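Local atomic coordinates of 3-hydroxyacyl-CoA dehydrogenase (Brucella suis, PDB entry 4O5O), a protein that probably catalyses the NAD-dependent oxidation of 3-hydroxyacyl-CoA to 3-ketoacyl-CoA. Residues Val92-Val97 against Ile152-Val157; Gly145-Val150 against Gly191-Thr196; Thr196-Ile201 against Val251-Gly256. One frame throughout, in Å; residues are numbered along the deposited sequence.

Contact 1: residues Val92-Val97 against Ile152-Val157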
loop_
_atom_site.group_PDB
_atom_site.type_symbol
_atom_site.label_atom_id
_atom_site.label_comp_id
_atom_site.label_asym_id
_atom_site.label_seq_id
_atom_site.Cartn_x
_atom_site.Cartn_y
_atom_site.Cartn_z
ATOM N N VAL B 92 15.808 -8.695 -17.215
ATOM C CA VAL B 92 15.936 -8.029 -15.939
ATOM C C VAL B 92 16.381 -6.596 -16.219
ATOM O O VAL B 92 17.482 -6.349 -16.706
ATOM C CB VAL B 92 16.940 -8.733 -14.998
ATOM C CG1 VAL B 92 16.801 -8.158 -13.601
ATOM C CG2 VAL B 92 16.744 -10.257 -15.029
ATOM N N ASN B 93 15.486 -5.663 -15.878
ATOM C CA ASN B 93 15.730 -4.243 -16.043
ATOM C C ASN B 93 16.381 -3.723 -14.752
ATOM O O ASN B 93 15.694 -3.607 -13.751
ATOM C CB ASN B 93 14.419 -3.487 -16.291
ATOM C CG ASN B 93 13.931 -3.570 -17.723
ATOM O OD1 ASN B 93 14.622 -3.169 -18.649
ATOM N ND2 ASN B 93 12.677 -3.963 -17.895
ATOM N N CYS B 94 17.685 -3.459 -14.774
ATOM C CA CYS B 94 18.423 -2.875 -13.648
ATOM C C CYS B 94 18.943 -1.479 -13.927
ATOM O O CYS B 94 19.320 -0.790 -12.967
ATOM C CB CYS B 94 19.585 -3.797 -13.257
ATOM S SG CYS B 94 19.090 -5.440 -12.762
ATOM N N ALA B 95 18.944 -1.041 -15.186
ATOM C CA ALA B 95 19.435 0.296 -15.519
ATOM C C ALA B 95 18.664 1.381 -14.799
ATOM O O ALA B 95 17.451 1.436 -14.864
ATOM C CB ALA B 95 19.348 0.565 -17.019
ATOM N N GLY B 96 19.388 2.251 -14.133
ATOM C CA GLY B 96 18.746 3.362 -13.443
ATOM C C GLY B 96 19.742 4.371 -12.968
ATOM O O GLY B 96 20.949 4.082 -12.893
ATOM N N VAL B 97 19.233 5.571 -12.730
ATOM C CA VAL B 97 19.972 6.653 -12.128
ATOM C C VAL B 97 19.182 7.149 -10.926
ATOM O O VAL B 97 17.966 7.154 -10.941
ATOM C CB VAL B 97 20.243 7.827 -13.129
ATOM C CG1 VAL B 97 21.139 7.320 -14.250
ATOM C CG2 VAL B 97 18.956 8.411 -13.729
ATOM N N ILE B 152 11.509 -8.978 -15.102
ATOM C CA ILE B 152 11.701 -8.489 -13.741
ATOM C C ILE B 152 12.255 -7.080 -13.802
ATOM O O ILE B 152 13.292 -6.829 -14.419
ATOM C CB ILE B 152 12.684 -9.396 -12.947
ATOM C CG1 ILE B 152 12.105 -10.813 -12.840
ATOM C CG2 ILE B 152 12.961 -8.822 -11.550
ATOM C CD1 ILE B 152 13.074 -11.872 -12.440
ATOM N N ASN B 153 11.520 -6.161 -13.194
ATOM C CA ASN B 153 11.872 -4.751 -13.176
ATOM C C ASN B 153 12.385 -4.349 -11.815
ATOM O O ASN B 153 12.134 -5.031 -10.813
ATOM C CB ASN B 153 10.652 -3.902 -13.543
ATOM C CG ASN B 153 10.151 -4.184 -14.979
ATOM O OD1 ASN B 153 10.922 -4.540 -15.813
ATOM N ND2 ASN B 153 8.908 -3.912 -15.264
ATOM N N THR B 154 13.105 -3.238 -11.778
ATOM C CA THR B 154 13.663 -2.740 -10.529
ATOM C C THR B 154 12.998 -1.397 -10.213
ATOM O O THR B 154 13.141 -0.437 -10.964
ATOM C CB THR B 154 15.182 -2.567 -10.647
ATOM O OG1 THR B 154 15.764 -3.814 -11.060
ATOM C CG2 THR B 154 15.798 -2.160 -9.309
ATOM N N ALA B 155 12.269 -1.347 -9.101
ATOM C CA ALA B 155 11.746 -0.095 -8.568
ATOM C C ALA B 155 12.731 0.395 -7.524
ATOM O O ALA B 155 13.939 0.444 -7.810
ATOM C CB ALA B 155 10.330 -0.272 -8.051
ATOM N N SER B 156 12.261 0.722 -6.323
ATOM C CA SER B 156 13.119 1.176 -5.220
ATOM C C SER B 156 12.201 1.359 -4.032
ATOM O O SER B 156 11.018 1.676 -4.198
ATOM C CB SER B 156 13.743 2.551 -5.530
ATOM O OG SER B 156 14.432 3.099 -4.393
ATOM N N VAL B 157 12.750 1.255 -2.832
ATOM C CA VAL B 157 12.032 1.753 -1.673
ATOM C C VAL B 157 11.593 3.214 -1.799
ATOM O O VAL B 157 10.656 3.614 -1.140
ATOM C CB VAL B 157 12.797 1.539 -0.359
ATOM C CG1 VAL B 157 12.906 0.036 -0.062
ATOM C CG2 VAL B 157 14.133 2.232 -0.386
#

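Contact 2: residues Gly145-Val150 against Gly191-Thr196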
loop_
_atom_site.group_PDB
_atom_site.type_symbol
_atom_site.label_atom_id
_atom_site.label_comp_id
_atom_site.label_asym_id
_atom_site.label_seq_id
_atom_site.Cartn_x
_atom_site.Cartn_y
_atom_site.Cartn_z
ATOM N N GLY B 145 4.523 -25.402 -17.218
ATOM C CA GLY B 145 3.321 -24.698 -16.802
ATOM C C GLY B 145 2.800 -23.651 -17.770
ATOM O O GLY B 145 2.001 -22.807 -17.374
ATOM N N GLY B 146 3.249 -23.699 -19.032
ATOM C CA GLY B 146 2.805 -22.749 -20.078
ATOM C C GLY B 146 3.648 -21.475 -20.185
ATOM O O GLY B 146 3.332 -20.564 -20.943
ATOM N N GLU B 147 4.716 -21.425 -19.410
ATOM C CA GLU B 147 5.506 -20.219 -19.264
ATOM C C GLU B 147 6.400 -20.002 -20.463
ATOM O O GLU B 147 7.123 -20.903 -20.866
ATOM C CB GLU B 147 6.336 -20.289 -17.959
ATOM C CG GLU B 147 7.029 -18.987 -17.610
ATOM C CD GLU B 147 7.410 -18.866 -16.137
ATOM O OE1 GLU B 147 6.572 -19.118 -15.255
ATOM O OE2 GLU B 147 8.521 -18.456 -15.867
ATOM N N ARG B 148 6.329 -18.810 -21.043
ATOM C CA ARG B 148 7.196 -18.404 -22.157
ATOM C C ARG B 148 8.329 -17.455 -21.750
ATOM O O ARG B 148 9.270 -17.295 -22.501
ATOM C CB ARG B 148 6.366 -17.743 -23.273
ATOM C CG ARG B 148 5.523 -18.691 -24.105
ATOM C CD ARG B 148 4.969 -17.908 -25.282
ATOM N NE ARG B 148 4.211 -18.736 -26.183
ATOM C CZ ARG B 148 2.937 -19.061 -26.020
ATOM N NH1 ARG B 148 2.265 -18.630 -24.972
ATOM N NH2 ARG B 148 2.326 -19.828 -26.926
ATOM N N GLY B 149 8.220 -16.801 -20.605
ATOM C CA GLY B 149 9.221 -15.853 -20.209
ATOM C C GLY B 149 8.896 -15.185 -18.904
ATOM O O GLY B 149 7.793 -15.306 -18.384
ATOM N N VAL B 150 9.889 -14.469 -18.373
ATOM C CA VAL B 150 9.772 -13.716 -17.131
ATOM C C VAL B 150 10.436 -12.355 -17.321
ATOM O O VAL B 150 11.560 -12.295 -17.822
ATOM C CB VAL B 150 10.482 -14.455 -15.968
ATOM C CG1 VAL B 150 10.250 -13.729 -14.660
ATOM C CG2 VAL B 150 10.011 -15.910 -15.879
ATOM N N GLY B 191 1.744 -16.311 -21.294
ATOM C CA GLY B 191 2.556 -17.045 -20.332
ATOM C C GLY B 191 3.835 -16.307 -19.939
ATOM O O GLY B 191 4.854 -16.932 -19.673
ATOM N N ILE B 192 3.796 -14.976 -19.923
ATOM C CA ILE B 192 4.949 -14.186 -19.546
ATOM C C ILE B 192 4.592 -13.513 -18.226
ATOM O O ILE B 192 3.659 -12.725 -18.149
ATOM C CB ILE B 192 5.311 -13.145 -20.627
ATOM C CG1 ILE B 192 5.689 -13.822 -21.961
ATOM C CG2 ILE B 192 6.440 -12.230 -20.164
ATOM C CD1 ILE B 192 5.651 -12.855 -23.131
ATOM N N ARG B 193 5.366 -13.836 -17.194
ATOM C CA ARG B 193 5.204 -13.198 -15.874
ATOM C C ARG B 193 5.948 -11.878 -15.800
ATOM O O ARG B 193 6.964 -11.683 -16.504
ATOM C CB ARG B 193 5.714 -14.146 -14.779
ATOM C CG ARG B 193 4.839 -15.362 -14.581
ATOM C CD ARG B 193 5.203 -16.166 -13.367
ATOM N NE ARG B 193 6.493 -16.817 -13.535
ATOM C CZ ARG B 193 7.568 -16.698 -12.754
ATOM N NH1 ARG B 193 7.579 -15.929 -11.671
ATOM N NH2 ARG B 193 8.653 -17.378 -13.048
ATOM N N VAL B 194 5.448 -10.987 -14.940
ATOM C CA VAL B 194 6.030 -9.674 -14.758
ATOM C C VAL B 194 6.051 -9.402 -13.266
ATOM O O VAL B 194 4.999 -9.407 -12.603
ATOM C CB VAL B 194 5.223 -8.586 -15.493
ATOM C CG1 VAL B 194 5.924 -7.247 -15.398
ATOM C CG2 VAL B 194 4.998 -8.964 -16.945
ATOM N N MET B 195 7.267 -9.167 -12.759
ATOM C CA MET B 195 7.518 -8.905 -11.353
ATOM C C MET B 195 8.423 -7.721 -11.185
ATOM O O MET B 195 9.187 -7.373 -12.087
ATOM C CB MET B 195 8.210 -10.105 -10.722
ATOM C CG MET B 195 7.284 -11.274 -10.426
ATOM S SD MET B 195 6.167 -10.969 -9.072
ATOM C CE MET B 195 7.308 -10.598 -7.736
ATOM N N THR B 196 8.367 -7.132 -10.002
ATOM C CA THR B 196 9.217 -5.989 -9.661
ATOM C C THR B 196 9.855 -6.192 -8.316
ATOM O O THR B 196 9.213 -6.664 -7.389
ATOM C CB THR B 196 8.388 -4.694 -9.687
ATOM O OG1 THR B 196 7.946 -4.507 -11.027
ATOM C CG2 THR B 196 9.182 -3.469 -9.242
#

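Contact 3: residues Thr196-Ile201 against Val251-Gly256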
loop_
_atom_site.group_PDB
_atom_site.type_symbol
_atom_site.label_atom_id
_atom_site.label_comp_id
_atom_site.label_asym_id
_atom_site.label_seq_id
_atom_site.Cartn_x
_atom_site.Cartn_y
_atom_site.Cartn_z
ATOM N N THR B 196 8.367 -7.132 -10.002
ATOM C CA THR B 196 9.217 -5.989 -9.661
ATOM C C THR B 196 9.855 -6.192 -8.316
ATOM O O THR B 196 9.213 -6.664 -7.389
ATOM C CB THR B 196 8.388 -4.694 -9.687
ATOM O OG1 THR B 196 7.946 -4.507 -11.027
ATOM C CG2 THR B 196 9.182 -3.469 -9.242
ATOM N N ILE B 197 11.145 -5.873 -8.224
ATOM C CA ILE B 197 11.849 -5.819 -6.948
ATOM C C ILE B 197 12.073 -4.360 -6.601
ATOM O O ILE B 197 12.484 -3.580 -7.479
ATOM C CB ILE B 197 13.215 -6.544 -6.989
ATOM C CG1 ILE B 197 13.070 -8.027 -7.347
ATOM C CG2 ILE B 197 13.980 -6.375 -5.694
ATOM C CD1 ILE B 197 14.352 -8.765 -7.724
ATOM N N ALA B 198 11.799 -3.983 -5.350
ATOM C CA ALA B 198 12.051 -2.651 -4.833
ATOM C C ALA B 198 13.222 -2.730 -3.848
ATOM O O ALA B 198 13.023 -2.993 -2.642
ATOM C CB ALA B 198 10.786 -2.091 -4.173
ATOM N N PRO B 199 14.447 -2.512 -4.352
ATOM C CA PRO B 199 15.568 -2.587 -3.427
ATOM C C PRO B 199 15.643 -1.441 -2.428
ATOM O O PRO B 199 15.270 -0.310 -2.757
ATOM C CB PRO B 199 16.804 -2.557 -4.341
ATOM C CG PRO B 199 16.318 -2.700 -5.722
ATOM C CD PRO B 199 14.884 -2.264 -5.729
ATOM N N GLY B 200 16.182 -1.739 -1.243
ATOM C CA GLY B 200 16.629 -0.719 -0.314
ATOM C C GLY B 200 17.990 -0.214 -0.677
ATOM O O GLY B 200 18.283 -0.002 -1.859
ATOM N N ILE B 201 18.825 -0.019 0.340
ATOM C CA ILE B 201 20.124 0.546 0.132
ATOM C C ILE B 201 21.142 -0.583 -0.145
ATOM O O ILE B 201 21.433 -1.408 0.733
ATOM C CB ILE B 201 20.594 1.385 1.342
ATOM C CG1 ILE B 201 19.566 2.450 1.725
ATOM C CG2 ILE B 201 21.910 2.052 0.976
ATOM C CD1 ILE B 201 19.770 3.072 3.100
ATOM N N VAL B 251 5.248 -6.417 -6.362
ATOM C CA VAL B 251 6.429 -5.651 -6.047
ATOM C C VAL B 251 6.952 -6.169 -4.717
ATOM O O VAL B 251 6.220 -6.139 -3.719
ATOM C CB VAL B 251 6.094 -4.151 -5.958
ATOM C CG1 VAL B 251 7.305 -3.326 -5.572
ATOM C CG2 VAL B 251 5.526 -3.630 -7.273
ATOM N N ILE B 252 8.182 -6.674 -4.701
ATOM C CA ILE B 252 8.783 -7.165 -3.463
ATOM C C ILE B 252 9.860 -6.214 -2.949
ATOM O O ILE B 252 10.844 -5.938 -3.664
ATOM C CB ILE B 252 9.453 -8.527 -3.687
ATOM C CG1 ILE B 252 8.428 -9.542 -4.200
ATOM C CG2 ILE B 252 10.143 -9.023 -2.425
ATOM C CD1 ILE B 252 9.014 -10.887 -4.551
ATOM N N ARG B 253 9.691 -5.753 -1.716
ATOM C CA ARG B 253 10.694 -4.918 -1.059
ATOM C C ARG B 253 11.825 -5.823 -0.571
ATOM O O ARG B 253 11.574 -6.823 0.109
ATOM C CB ARG B 253 10.096 -4.176 0.133
ATOM C CG ARG B 253 8.993 -3.234 -0.260
ATOM C CD ARG B 253 8.359 -2.592 0.953
ATOM N NE ARG B 253 9.276 -1.650 1.559
ATOM C CZ ARG B 253 8.940 -0.453 1.992
ATOM N NH1 ARG B 253 7.668 -0.061 2.002
ATOM N NH2 ARG B 253 9.899 0.310 2.462
ATOM N N LEU B 254 13.050 -5.444 -0.926
ATOM C CA LEU B 254 14.247 -6.150 -0.506
ATOM C C LEU B 254 15.144 -5.136 0.196
ATOM O O LEU B 254 15.950 -4.444 -0.446
ATOM C CB LEU B 254 14.923 -6.780 -1.714
ATOM C CG LEU B 254 16.162 -7.603 -1.437
ATOM C CD1 LEU B 254 15.838 -8.879 -0.654
ATOM C CD2 LEU B 254 16.889 -7.931 -2.734
ATOM N N ASP B 255 14.933 -4.975 1.497
ATOM C CA ASP B 255 15.346 -3.724 2.137
ATOM C C ASP B 255 15.680 -3.821 3.601
ATOM O O ASP B 255 15.896 -2.778 4.237
ATOM C CB ASP B 255 14.284 -2.627 1.874
ATOM C CG ASP B 255 12.945 -2.898 2.556
ATOM O OD1 ASP B 255 12.855 -3.860 3.369
ATOM O OD2 ASP B 255 11.974 -2.144 2.256
ATOM N N GLY B 256 15.746 -5.012 4.195
ATOM C CA GLY B 256 16.183 -5.070 5.623
ATOM C C GLY B 256 15.218 -4.371 6.595
ATOM O O GLY B 256 15.616 -3.960 7.704
HETATM O O HOH W 1 17.895 -1.383 2.780
#

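Contact 1: residues Val92-Val97 against Ile152-Val157
Asn93 meets the neighbouring parallel strand through three groups: its backbone N, its backbone O and its side-chain amide. In the backbone, Asn93 N donates to Ile152 O at 2.9 Å. The same carbonyl oxygen also receives a C-H contact from Val92 CA, 3.3 Å from Ile152 O.

Two side-chain bonds follow. Asn93 and Asn153 run side by side on the face covered by helix 112-137, and Asn93 ND2 donates a hydrogen bond to Asn153 OD1 at 2.8 Å. The oxygen lies in the amide plane of Asn93, but the donor sits 29° off the carbonyl plane of Asn153, the amides being turned 39° apart. One residue on, Thr154 OG1 donates to Asn93 O at 2.7 Å. A chi1 of -55° sets this hydroxyl opposite the carbonyl carbon and turns it toward the other strand; the same hydroxyl is also hydrogen-bonded to Tyr234 OH of helix 231-243.

Apolar packing is thinner. On the opposite face Val92 CG1 comes within 4.3 Å of Ile152 CB, beneath helix 231-243. Cys94 SG makes a loose approach to the threonine hydroxyl, 4.1 Å from Thr154 OG1.

Past these residues the two segments part. Asn93-Cys94-Ala95-Gly96 fits the Asn-x-Ala-Gly signature of short-chain dehydrogenases. Ser156, with nearby Tyr169 and Lys173, matches the family's Ser-Tyr-Lys set, so the diverging strand ends of this Rossmann fold probably open onto the catalytic site.

Contact 2: residues Gly145-Val150 against Gly191-Thr196
Gly191 packs tightly against the chain leading into strand 149-154. Its CA lies 3.7 Å from Gly146 O, while its carbonyl oxygen takes Arg148 N at 2.8 Å and, by a weak bond, Gly149 N at 3.5 Å. With positive phi, Gly191 is the C-prime residue of the Schellman motif that ends helix 167-187. Strand pairing then begins: Arg193 N donates to Gly149 O at 3.1 Å, and Ile192 lays its CG2 3.8 Å from that same oxygen.

On the Val150 side of the sheet a side-on salt bridge closes the contact. Arg193 NE reaches Glu147 OE1 at 2.9 Å and Arg193 NH2 reaches Glu147 OE2 at 3.0 Å. The two flat groups are twisted 51° apart; OE1 is approached from above the carboxylate plane and OE2 on its syn side. A bend at chi3 (-69°) brings the guanidinium alongside Val150, whose CG1 lies over one of its faces. Gln245 also binds Glu147 OE1, Leu247 O and Ile241 O hold Arg193 NH1, and Phe224 of the second subunit packs on both side chains.

The outer end, at partly exposed Gly146 and Arg148, is looser: Arg148 offers CB to Ile192 CG1, 4.2 Å away, while its NH1 bonds to His190 O. Here ends a beta-alpha-beta crossover of the Rossmann fold, the chain leaving helix 167-187 to enter strand 192-199 beside 149-154.

Contact 3: residues Thr196-Ile201 against Val251-Gly256
Ile197 and Ala198 pair with Ile252 and Arg253 in the parallel sheet of the Rossmann fold, strand 251-254 being its last strand within the chain. The two strands cross at 27°, and their backbone bonds alternate without a gap. Ile252 N donates to Thr196 O at 2.9 Å. Ala198 N answers to Ile252 O at 2.8 Å, nearly straight at 174°. Leu254 N then donates to Ala198 O, and Gly200 N to Leu254 O. The last three donors stand well above the plane of the carbonyl they use.

Arg253 N faces away from this ladder and is satisfied by Glu250 of the second subunit, so the edge strand also serves the assembly; Ile252 packs there on its counterpart. Thr196 OG1 bonds to Thr180. Thr196 CB rests 3.9 Å from Val251 CG2, and Ala198 CB fills in beside Val251 CG1 under Phe160. On the other face Ile197 CG2 lies 4.1 Å from Leu254 CB, beneath helix 231-243.

Beyond the strands Asp255 pairs with Arg253. With chi1 at 67°, its CG sits between backbone N and carbonyl carbon and the carboxylate folds back toward Arg253, whose NE and NH2 both grip OD2 side-on in the guanidinium plane. The bond from Arg253 NE to Asp255 OD2, 2.8 Å, is shorter and straighter than that from NH2. Arg253 NH2 has a second anionic partner in Asp161, while Asp255 OD1 accepts from Ala257 N. Where direct pairing stops, one water accepts from Ile201 N and donates to Asp255 O, 2.8 Å from that oxygen.

All three contacts lie in one seven-stranded parallel sheet and join four consecutive strands, 90-93, 149-154, 192-199 and 251-254. Contacts 1 and 2 share strand 149-154, while contacts 2 and 3 share strand 192-199 and Thr196 itself. Along the chain the segments of contacts 1 and 2 alternate, and contact 3 opens after both have closed. Contact 2 sits at the strand starts, its centre about 18 Å from that of contact 1 and about 20 Å from that of contact 3. The centres of contacts 1 and 3 are about 10 Å apart, near the strand ends where the active site probably lies. Contacts 2 and 3 also touch the second subunit.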